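Long-range contacts in SH2 domain-containing protein 3C (Homo sapiens, PDB 3T6G), which acts as a signalling adapter in cell adhesion and migration, its C-terminal Ras-GEF-like domain, the part described here, held closed and unable to perform canonical nucleotide exchange: residues P200-H208 and H252-K263; A50-D61 and E137-S147. The protein carries 2 engineered substitutions. All blocks are in the same frame, centred on the assembly; numbering follows the deposited sequence.

Contact 1 of 2, residues P200-H208 and H252-K263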
loop_
_atom_site.group_PDB
_atom_site.type_symbol
_atom_site.label_atom_id
_atom_site.label_comp_id
_atom_site.label_asym_id
_atom_site.label_seq_id
_atom_site.Cartn_x
_atom_site.Cartn_y
_atom_site.Cartn_z
ATOM N N PRO A 200 14.815 9.201 -3.143
ATOM C CA PRO A 200 14.985 9.996 -4.362
ATOM C C PRO A 200 14.241 9.322 -5.497
ATOM O O PRO A 200 14.449 8.145 -5.787
ATOM C CB PRO A 200 16.497 9.975 -4.601
ATOM C CG PRO A 200 16.998 8.794 -3.840
ATOM C CD PRO A 200 16.084 8.627 -2.664
ATOM N N LEU A 201 13.335 10.072 -6.105
ATOM C CA LEU A 201 12.475 9.553 -7.146
ATOM C C LEU A 201 13.314 8.872 -8.241
ATOM O O LEU A 201 12.880 7.898 -8.856
ATOM C CB LEU A 201 11.660 10.721 -7.711
ATOM C CG LEU A 201 10.403 10.570 -8.564
ATOM C CD1 LEU A 201 9.240 9.990 -7.777
ATOM C CD2 LEU A 201 10.057 11.947 -9.085
ATOM N N SER A 202 14.529 9.370 -8.459
ATOM C CA SER A 202 15.372 8.866 -9.542
ATOM C C SER A 202 15.892 7.433 -9.351
ATOM O O SER A 202 16.306 6.790 -10.316
ATOM C CB SER A 202 16.547 9.806 -9.789
ATOM O OG SER A 202 17.561 9.603 -8.827
ATOM N N ASN A 203 15.883 6.934 -8.118
ATOM C CA ASN A 203 16.252 5.540 -7.877
ATOM C C ASN A 203 15.049 4.692 -7.555
ATOM O O ASN A 203 15.175 3.490 -7.324
ATOM C CB ASN A 203 17.293 5.406 -6.751
ATOM C CG ASN A 203 17.839 3.973 -6.613
ATOM O OD1 ASN A 203 18.632 3.519 -7.438
ATOM N ND2 ASN A 203 17.415 3.268 -5.564
ATOM N N THR A 204 13.871 5.306 -7.564
ATOM C CA THR A 204 12.666 4.609 -7.131
ATOM C C THR A 204 12.030 3.756 -8.215
ATOM O O THR A 204 12.017 4.104 -9.402
ATOM C CB THR A 204 11.622 5.586 -6.580
ATOM O OG1 THR A 204 12.244 6.433 -5.607
ATOM C CG2 THR A 204 10.490 4.835 -5.927
ATOM N N THR A 205 11.418 2.679 -7.756
ATOM C CA THR A 205 11.063 1.560 -8.579
ATOM C C THR A 205 9.728 1.094 -8.074
ATOM O O THR A 205 8.932 0.509 -8.799
ATOM C CB THR A 205 12.134 0.457 -8.339
ATOM O OG1 THR A 205 12.846 0.156 -9.555
ATOM C CG2 THR A 205 11.527 -0.784 -7.728
ATOM N N PHE A 206 9.480 1.362 -6.801
ATOM C CA PHE A 206 8.208 1.043 -6.188
ATOM C C PHE A 206 8.051 1.889 -4.932
ATOM O O PHE A 206 8.585 1.550 -3.886
ATOM C CB PHE A 206 8.162 -0.428 -5.845
ATOM C CG PHE A 206 6.798 -0.923 -5.519
ATOM C CD1 PHE A 206 6.467 -2.242 -5.732
ATOM C CD2 PHE A 206 5.840 -0.065 -5.028
ATOM C CE1 PHE A 206 5.215 -2.706 -5.449
ATOM C CE2 PHE A 206 4.582 -0.527 -4.728
ATOM C CZ PHE A 206 4.272 -1.847 -4.929
ATOM N N PRO A 207 7.290 2.987 -5.032
ATOM C CA PRO A 207 7.219 4.037 -4.016
ATOM C C PRO A 207 6.495 3.530 -2.786
ATOM O O PRO A 207 5.910 2.430 -2.802
ATOM C CB PRO A 207 6.352 5.085 -4.688
ATOM C CG PRO A 207 5.361 4.239 -5.453
ATOM C CD PRO A 207 6.182 3.096 -5.999
ATOM N N HIS A 208 6.522 4.328 -1.724
ATOM C CA HIS A 208 5.847 3.946 -0.492
ATOM C C HIS A 208 4.334 4.232 -0.641
ATOM O O HIS A 208 3.914 5.388 -0.685
ATOM C CB HIS A 208 6.488 4.695 0.696
ATOM C CG HIS A 208 6.031 4.215 2.037
ATOM N ND1 HIS A 208 5.844 2.884 2.326
ATOM C CD2 HIS A 208 5.711 4.896 3.168
ATOM C CE1 HIS A 208 5.430 2.758 3.578
ATOM N NE2 HIS A 208 5.342 3.964 4.109
ATOM N N HIS A 252 3.608 9.617 -11.649
ATOM C CA HIS A 252 4.947 9.149 -11.926
ATOM C C HIS A 252 5.004 7.654 -12.252
ATOM O O HIS A 252 6.068 7.038 -12.193
ATOM C CB HIS A 252 5.866 9.485 -10.747
ATOM C CG HIS A 252 6.314 10.910 -10.729
ATOM N ND1 HIS A 252 6.971 11.472 -9.658
ATOM C CD2 HIS A 252 6.198 11.889 -11.655
ATOM C CE1 HIS A 252 7.246 12.738 -9.925
ATOM N NE2 HIS A 252 6.789 13.015 -11.130
ATOM N N GLY A 253 3.859 7.077 -12.594
ATOM C CA GLY A 253 3.799 5.670 -12.960
ATOM C C GLY A 253 4.784 5.239 -14.044
ATOM O O GLY A 253 5.272 4.105 -14.034
ATOM N N GLY A 254 5.054 6.145 -14.983
ATOM C CA GLY A 254 5.950 5.893 -16.090
ATOM C C GLY A 254 7.409 5.975 -15.708
ATOM O O GLY A 254 8.269 5.401 -16.382
ATOM N N LEU A 255 7.695 6.680 -14.617
ATOM C CA LEU A 255 9.062 6.785 -14.133
ATOM C C LEU A 255 9.445 5.513 -13.385
ATOM O O LEU A 255 10.543 4.988 -13.551
ATOM C CB LEU A 255 9.253 8.011 -13.239
ATOM C CG LEU A 255 10.671 8.104 -12.651
ATOM C CD1 LEU A 255 11.641 8.546 -13.731
ATOM C CD2 LEU A 255 10.751 9.046 -11.456
ATOM N N TYR A 256 8.536 5.010 -12.563
ATOM C CA TYR A 256 8.823 3.799 -11.822
ATOM C C TYR A 256 8.997 2.606 -12.772
ATOM O O TYR A 256 9.871 1.756 -12.558
ATOM C CB TYR A 256 7.740 3.528 -10.771
ATOM C CG TYR A 256 7.477 4.720 -9.884
ATOM C CD1 TYR A 256 8.505 5.284 -9.148
ATOM C CD2 TYR A 256 6.203 5.290 -9.788
ATOM C CE1 TYR A 256 8.292 6.365 -8.338
ATOM C CE2 TYR A 256 5.978 6.387 -8.966
ATOM C CZ TYR A 256 7.028 6.916 -8.243
ATOM O OH TYR A 256 6.844 8.004 -7.428
ATOM N N HIS A 257 8.169 2.550 -13.813
ATOM C CA HIS A 257 8.251 1.475 -14.792
ATOM C C HIS A 257 9.627 1.497 -15.458
ATOM O O HIS A 257 10.343 0.484 -15.467
ATOM C CB HIS A 257 7.157 1.623 -15.841
ATOM C CG HIS A 257 7.443 0.898 -17.121
ATOM N ND1 HIS A 257 7.280 -0.467 -17.262
ATOM C CD2 HIS A 257 7.873 1.356 -18.321
ATOM C CE1 HIS A 257 7.601 -0.818 -18.499
ATOM N NE2 HIS A 257 7.969 0.265 -19.158
ATOM N N THR A 258 9.987 2.664 -15.996
ATOM C CA THR A 258 11.309 2.895 -16.562
ATOM C C THR A 258 12.428 2.421 -15.639
ATOM O O THR A 258 13.167 1.507 -15.982
ATOM C CB THR A 258 11.562 4.375 -16.830
ATOM O OG1 THR A 258 10.782 4.804 -17.949
ATOM C CG2 THR A 258 13.040 4.592 -17.130
ATOM N N ASN A 259 12.552 3.057 -14.476
ATOM C CA ASN A 259 13.558 2.673 -13.499
ATOM C C ASN A 259 13.619 1.178 -13.325
ATOM O O ASN A 259 14.683 0.577 -13.410
ATOM C CB ASN A 259 13.277 3.312 -12.152
ATOM C CG ASN A 259 13.547 4.783 -12.160
ATOM O OD1 ASN A 259 14.264 5.288 -13.033
ATOM N ND2 ASN A 259 12.988 5.493 -11.186
ATOM N N ALA A 260 12.465 0.581 -13.073
ATOM C CA ALA A 260 12.382 -0.849 -12.824
ATOM C C ALA A 260 12.882 -1.656 -14.035
ATOM O O ALA A 260 13.517 -2.690 -13.878
ATOM C CB ALA A 260 10.947 -1.215 -12.496
ATOM N N GLU A 261 12.593 -1.188 -15.245
ATOM C CA GLU A 261 12.971 -1.959 -16.417
ATOM C C GLU A 261 14.471 -1.837 -16.696
ATOM O O GLU A 261 15.115 -2.795 -17.151
ATOM C CB GLU A 261 12.114 -1.592 -17.643
ATOM C CG GLU A 261 11.449 -2.821 -18.267
ATOM C CD GLU A 261 10.457 -2.499 -19.375
ATOM O OE1 GLU A 261 9.347 -3.088 -19.371
ATOM O OE2 GLU A 261 10.789 -1.678 -20.258
ATOM N N VAL A 262 15.016 -0.655 -16.416
ATOM C CA VAL A 262 16.441 -0.404 -16.553
ATOM C C VAL A 262 17.270 -1.079 -15.459
ATOM O O VAL A 262 18.403 -1.478 -15.681
ATOM C CB VAL A 262 16.755 1.069 -16.466
ATOM C CG1 VAL A 262 18.267 1.250 -16.298
ATOM C CG2 VAL A 262 16.282 1.751 -17.695
ATOM N N LYS A 263 16.696 -1.189 -14.272
ATOM C CA LYS A 263 17.402 -1.751 -13.143
ATOM C C LYS A 263 17.437 -3.266 -13.281
ATOM O O LYS A 263 18.208 -3.942 -12.610
ATOM C CB LYS A 263 16.698 -1.335 -11.847
ATOM C CG LYS A 263 17.446 -1.708 -10.601
ATOM C CD LYS A 263 16.650 -1.446 -9.335
ATOM C CE LYS A 263 16.588 0.030 -9.006
ATOM N NZ LYS A 263 17.887 0.693 -9.220
#

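Contact 2 of 2, residues A50-D61 and E137-S147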
loop_
_atom_site.group_PDB
_atom_site.type_symbol
_atom_site.label_atom_id
_atom_site.label_comp_id
_atom_site.label_asym_id
_atom_site.label_seq_id
_atom_site.Cartn_x
_atom_site.Cartn_y
_atom_site.Cartn_z
ATOM N N ALA A 50 21.681 -11.687 -0.411
ATOM C CA ALA A 50 20.549 -10.791 -0.187
ATOM C C ALA A 50 20.199 -9.969 -1.420
ATOM O O ALA A 50 19.031 -9.685 -1.656
ATOM C CB ALA A 50 20.834 -9.871 0.961
ATOM N N ARG A 51 21.206 -9.588 -2.198
ATOM C CA ARG A 51 20.986 -8.755 -3.369
ATOM C C ARG A 51 20.141 -9.455 -4.442
ATOM O O ARG A 51 19.174 -8.881 -4.933
ATOM C CB ARG A 51 22.296 -8.237 -3.953
ATOM C CG ARG A 51 22.095 -7.393 -5.200
ATOM C CD ARG A 51 23.287 -6.483 -5.472
ATOM N NE ARG A 51 23.556 -5.573 -4.360
ATOM C CZ ARG A 51 24.716 -4.947 -4.167
ATOM N NH1 ARG A 51 25.725 -5.132 -5.008
ATOM N NH2 ARG A 51 24.878 -4.139 -3.126
ATOM N N THR A 52 20.467 -10.698 -4.775
ATOM C CA THR A 52 19.650 -11.420 -5.740
ATOM C C THR A 52 18.268 -11.791 -5.150
ATOM O O THR A 52 17.287 -11.892 -5.863
ATOM C CB THR A 52 20.423 -12.620 -6.413
ATOM O OG1 THR A 52 20.050 -13.874 -5.832
ATOM C CG2 THR A 52 21.911 -12.424 -6.278
ATOM N N LEU A 53 18.187 -11.984 -3.846
ATOM C CA LEU A 53 16.893 -12.144 -3.222
ATOM C C LEU A 53 16.075 -10.896 -3.545
ATOM O O LEU A 53 14.906 -10.981 -3.900
ATOM C CB LEU A 53 17.039 -12.272 -1.707
ATOM C CG LEU A 53 17.272 -13.693 -1.222
ATOM C CD1 LEU A 53 16.704 -13.826 0.164
ATOM C CD2 LEU A 53 16.647 -14.732 -2.186
ATOM N N ALA A 54 16.726 -9.740 -3.439
ATOM C CA ALA A 54 16.067 -8.452 -3.591
ATOM C C ALA A 54 15.618 -8.257 -5.020
ATOM O O ALA A 54 14.498 -7.825 -5.266
ATOM C CB ALA A 54 16.997 -7.318 -3.175
ATOM N N ARG A 55 16.500 -8.570 -5.961
ATOM C CA ARG A 55 16.164 -8.422 -7.360
ATOM C C ARG A 55 14.955 -9.282 -7.680
ATOM O O ARG A 55 14.048 -8.859 -8.398
ATOM C CB ARG A 55 17.334 -8.806 -8.244
ATOM C CG ARG A 55 18.286 -7.669 -8.529
ATOM C CD ARG A 55 19.268 -8.062 -9.639
ATOM N NE ARG A 55 20.555 -7.387 -9.500
ATOM C CZ ARG A 55 21.645 -7.944 -8.985
ATOM N NH1 ARG A 55 21.618 -9.206 -8.570
ATOM N NH2 ARG A 55 22.770 -7.244 -8.897
ATOM N N HIS A 56 14.924 -10.487 -7.132
ATOM C CA HIS A 56 13.814 -11.374 -7.427
ATOM C C HIS A 56 12.444 -10.872 -6.954
ATOM O O HIS A 56 11.489 -10.936 -7.724
ATOM C CB HIS A 56 14.102 -12.777 -6.926
ATOM C CG HIS A 56 15.013 -13.543 -7.836
ATOM N ND1 HIS A 56 16.299 -13.128 -8.114
ATOM C CD2 HIS A 56 14.804 -14.652 -8.583
ATOM C CE1 HIS A 56 16.849 -13.961 -8.970
ATOM N NE2 HIS A 56 15.967 -14.902 -9.268
ATOM N N VAL A 57 12.347 -10.378 -5.706
ATOM C CA VAL A 57 11.059 -9.942 -5.168
ATOM C C VAL A 57 10.584 -8.692 -5.840
ATOM O O VAL A 57 9.390 -8.491 -5.957
ATOM C CB VAL A 57 11.090 -9.507 -3.697
ATOM C CG1 VAL A 57 10.069 -10.289 -2.890
ATOM C CG2 VAL A 57 12.471 -9.560 -3.152
ATOM N N THR A 58 11.526 -7.809 -6.161
ATOM C CA THR A 58 11.213 -6.559 -6.791
ATOM C C THR A 58 10.524 -6.852 -8.109
ATOM O O THR A 58 9.543 -6.190 -8.449
ATOM C CB THR A 58 12.463 -5.758 -7.070
ATOM O OG1 THR A 58 13.022 -5.329 -5.832
ATOM C CG2 THR A 58 12.116 -4.532 -7.899
ATOM N N LYS A 59 11.035 -7.847 -8.843
ATOM C CA LYS A 59 10.467 -8.195 -10.143
ATOM C C LYS A 59 9.006 -8.577 -9.969
ATOM O O LYS A 59 8.117 -8.066 -10.650
ATOM C CB LYS A 59 11.217 -9.365 -10.764
ATOM C CG LYS A 59 11.235 -9.356 -12.287
ATOM C CD LYS A 59 10.034 -10.031 -12.927
ATOM C CE LYS A 59 10.469 -11.098 -13.972
ATOM N NZ LYS A 59 11.254 -10.574 -15.138
ATOM N N VAL A 60 8.767 -9.494 -9.047
ATOM C CA VAL A 60 7.432 -9.999 -8.830
ATOM C C VAL A 60 6.533 -8.888 -8.283
ATOM O O VAL A 60 5.372 -8.786 -8.645
ATOM C CB VAL A 60 7.495 -11.174 -7.866
ATOM C CG1 VAL A 60 6.116 -11.676 -7.548
ATOM C CG2 VAL A 60 8.352 -12.303 -8.493
ATOM N N ASP A 61 7.100 -8.056 -7.414
ATOM C CA ASP A 61 6.372 -6.998 -6.755
ATOM C C ASP A 61 5.814 -6.086 -7.829
ATOM O O ASP A 61 4.641 -5.697 -7.814
ATOM C CB ASP A 61 7.323 -6.174 -5.856
ATOM C CG ASP A 61 7.507 -6.775 -4.464
ATOM O OD1 ASP A 61 6.724 -7.690 -4.096
ATOM O OD2 ASP A 61 8.436 -6.311 -3.737
ATOM N N GLU A 137 19.015 -3.826 1.027
ATOM C CA GLU A 137 19.143 -3.905 -0.428
ATOM C C GLU A 137 17.857 -3.426 -1.128
ATOM O O GLU A 137 17.883 -2.596 -2.035
ATOM C CB GLU A 137 19.478 -5.334 -0.851
ATOM C CG GLU A 137 20.913 -5.733 -0.595
ATOM C CD GLU A 137 21.863 -5.036 -1.538
ATOM O OE1 GLU A 137 21.495 -4.854 -2.719
ATOM O OE2 GLU A 137 22.967 -4.652 -1.098
ATOM N N LEU A 138 16.732 -3.969 -0.703
ATOM C CA LEU A 138 15.450 -3.490 -1.167
ATOM C C LEU A 138 15.406 -1.966 -1.117
ATOM O O LEU A 138 14.981 -1.306 -2.069
ATOM C CB LEU A 138 14.351 -4.102 -0.308
ATOM C CG LEU A 138 14.213 -5.596 -0.571
ATOM C CD1 LEU A 138 13.312 -6.298 0.435
ATOM C CD2 LEU A 138 13.738 -5.818 -2.016
ATOM N N ARG A 139 15.890 -1.394 -0.024
ATOM C CA ARG A 139 15.735 0.038 0.150
ATOM C C ARG A 139 16.701 0.837 -0.689
ATOM O O ARG A 139 16.355 1.906 -1.186
ATOM C CB ARG A 139 15.907 0.426 1.607
ATOM C CG ARG A 139 16.766 1.648 1.770
ATOM C CD ARG A 139 16.423 2.372 3.025
ATOM N NE ARG A 139 16.476 3.797 2.784
ATOM C CZ ARG A 139 17.464 4.575 3.188
ATOM N NH1 ARG A 139 18.471 4.050 3.870
ATOM N NH2 ARG A 139 17.435 5.875 2.919
ATOM N N GLY A 140 17.913 0.319 -0.844
ATOM C CA GLY A 140 18.990 1.088 -1.439
ATOM C C GLY A 140 19.324 0.709 -2.861
ATOM O O GLY A 140 19.387 1.556 -3.739
ATOM N N THR A 141 19.560 -0.570 -3.092
ATOM C CA THR A 141 19.896 -1.031 -4.425
ATOM C C THR A 141 18.653 -1.023 -5.320
ATOM O O THR A 141 18.657 -0.433 -6.404
ATOM C CB THR A 141 20.506 -2.443 -4.381
ATOM O OG1 THR A 141 21.700 -2.416 -3.598
ATOM C CG2 THR A 141 20.865 -2.891 -5.757
ATOM N N MET A 142 17.587 -1.660 -4.846
ATOM C CA MET A 142 16.362 -1.819 -5.621
ATOM C C MET A 142 15.386 -0.637 -5.594
ATOM O O MET A 142 14.491 -0.570 -6.433
ATOM C CB MET A 142 15.617 -3.071 -5.154
ATOM C CG MET A 142 16.359 -4.365 -5.415
ATOM S SD MET A 142 17.415 -4.210 -6.858
ATOM C CE MET A 142 16.211 -4.551 -8.128
ATOM N N GLY A 143 15.530 0.269 -4.625
ATOM C CA GLY A 143 14.552 1.337 -4.424
ATOM C C GLY A 143 13.119 0.810 -4.454
ATOM O O GLY A 143 12.260 1.365 -5.125
ATOM N N ASN A 144 12.887 -0.296 -3.753
ATOM C CA ASN A 144 11.586 -0.938 -3.681
ATOM C C ASN A 144 11.015 -0.783 -2.270
ATOM O O ASN A 144 11.271 -1.629 -1.410
ATOM C CB ASN A 144 11.709 -2.434 -4.070
ATOM C CG ASN A 144 10.419 -3.182 -3.869
ATOM O OD1 ASN A 144 9.392 -2.566 -3.565
ATOM N ND2 ASN A 144 10.448 -4.511 -4.018
ATOM N N MET A 145 10.261 0.301 -2.026
ATOM C CA MET A 145 9.727 0.599 -0.689
ATOM C C MET A 145 8.696 -0.425 -0.244
ATOM O O MET A 145 8.461 -0.609 0.943
ATOM C CB MET A 145 9.074 1.981 -0.623
ATOM C CG MET A 145 9.952 3.174 -0.938
ATOM S SD MET A 145 11.507 3.207 -0.008
ATOM C CE MET A 145 12.428 1.912 -0.836
ATOM N N PHE A 146 8.055 -1.074 -1.200
ATOM C CA PHE A 146 6.995 -2.022 -0.866
ATOM C C PHE A 146 7.559 -3.198 -0.055
ATOM O O PHE A 146 7.238 -3.355 1.122
ATOM C CB PHE A 146 6.270 -2.486 -2.142
ATOM C CG PHE A 146 5.252 -3.594 -1.913
ATOM C CD1 PHE A 146 3.976 -3.312 -1.505
ATOM C CD2 PHE A 146 5.583 -4.906 -2.127
ATOM C CE1 PHE A 146 3.061 -4.313 -1.309
ATOM C CE2 PHE A 146 4.663 -5.907 -1.932
ATOM C CZ PHE A 146 3.409 -5.618 -1.519
ATOM N N SER A 147 8.416 -4.008 -0.673
ATOM C CA SER A 147 9.016 -5.153 0.030
ATOM C C SER A 147 10.026 -4.782 1.125
ATOM O O SER A 147 10.165 -5.498 2.114
ATOM C CB SER A 147 9.593 -6.180 -0.950
ATOM O OG SER A 147 8.544 -7.062 -1.362
#

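Contact 1 of 2, residues P200-H208 and H252-K263
P207 lies almost squarely over the Y256 ring: its CD is 4.2 Å from the ring centroid and 4° off the normal, a CH-pi contact. The same ring receives T204 O at its edge, in plane, while T204 CG2 runs alongside it, 3.6 Å from Y256 CE1. Y256 CG stands anti to its own carbonyl carbon (chi1 -52°), which carries the ring along the helix flank into the bend of residues 204-207. L201 CD1 reaches from the preceding 3-10 turn to sit 3.8 Å from Y256 CE1, and L201 also packs on L255. With an alanine in place of Y256, P207 CD and T204 CG2 would probably lose the surface they rest on, and a gap would open beside L201. Y256, a phosphotyrosine site by similarity, is unmodified and buried here. One turn on, N259 ND2 donates to T204 O, though the modelled length is doubtfully short, and weakly to L201 O. T204 OG1 bonds P200 O at 2.8 Å, from above the carbonyl plane. K263 NZ makes a weak bond to N203 OD1 while its stronger partner is T141 O. The loop, with its 3-10 turn, is thus wedged against helix 253-263 of the Ras-GEF domain, with M84 of helix 83-86 touching both P207 and Y256, and T58 of helix 50-64 meeting T205.

Contact 2 of 2, residues A50-D61 and E137-S147
R51 and E137 form the salt bridge, a side-on grip in which NE and NH2 each take one oxygen. R51 NE to E137 OE1 is 2.7 Å and nearly straight, close to the guanidinium plane but from above the carboxylate; R51 NH2 meets E137 OE2 on its syn side at 2.8 Å. T141 OG1 donates to the same OE1 from the opposite face, and together with the two R51 bonds this should restrain the carboxylate's rotation. The apolar layer centres on A54, whose CB lies 3.8 Å from L138 CD2 and equally far from M142 CG. M142, its chain bent at chi3 (-84°), lays CE against R55 CG, and V57 CG2 touches L138 CD2. Hydrogen bonds gather round N144: its ND2 reaches D61 OD2 at 2.7 Å, in the amide plane and on the carboxylate's anti lone pair, with the two planes 81° apart. A longer bond joins N144 ND2 to T58 OG1, 3.3 Å. S147 OG also donates to D61 OD2, at a doubtfully short modelled length, and the F146 ring edge faces D61. R102 of helix 93-115 takes D61 OD1 in a salt bridge, which with the N144 amide would probably favour a charged D61. N144 OD1 accepts weakly from F146 N and S147 N, capping helix 145-155: an asparagine N-cap after a positive-phi glycine, G143, at a helix-to-helix break within the all-helical Ras-GEF fold.

In the fold
Contact 2 is the more interior of the two: most of its touching residues are buried and its centre lies about 10 Å from the centre of the chain, against about 17 Å for the partly buried contact 1. It sets helix 50-64 against the end of helix 121-140, the break that follows and the start of helix 145-155, grading from the more exposed R51-E137 salt bridge to the buried D61 cluster. Contact 1 instead lays an irregular loop on a helix through aromatic and aliphatic packing and bonds to backbone carbonyls. The two touch: F206 N and O probably bond G143 O and M145 N, its ring stacks on F146, and N203 ND2 bonds G140 O weakly.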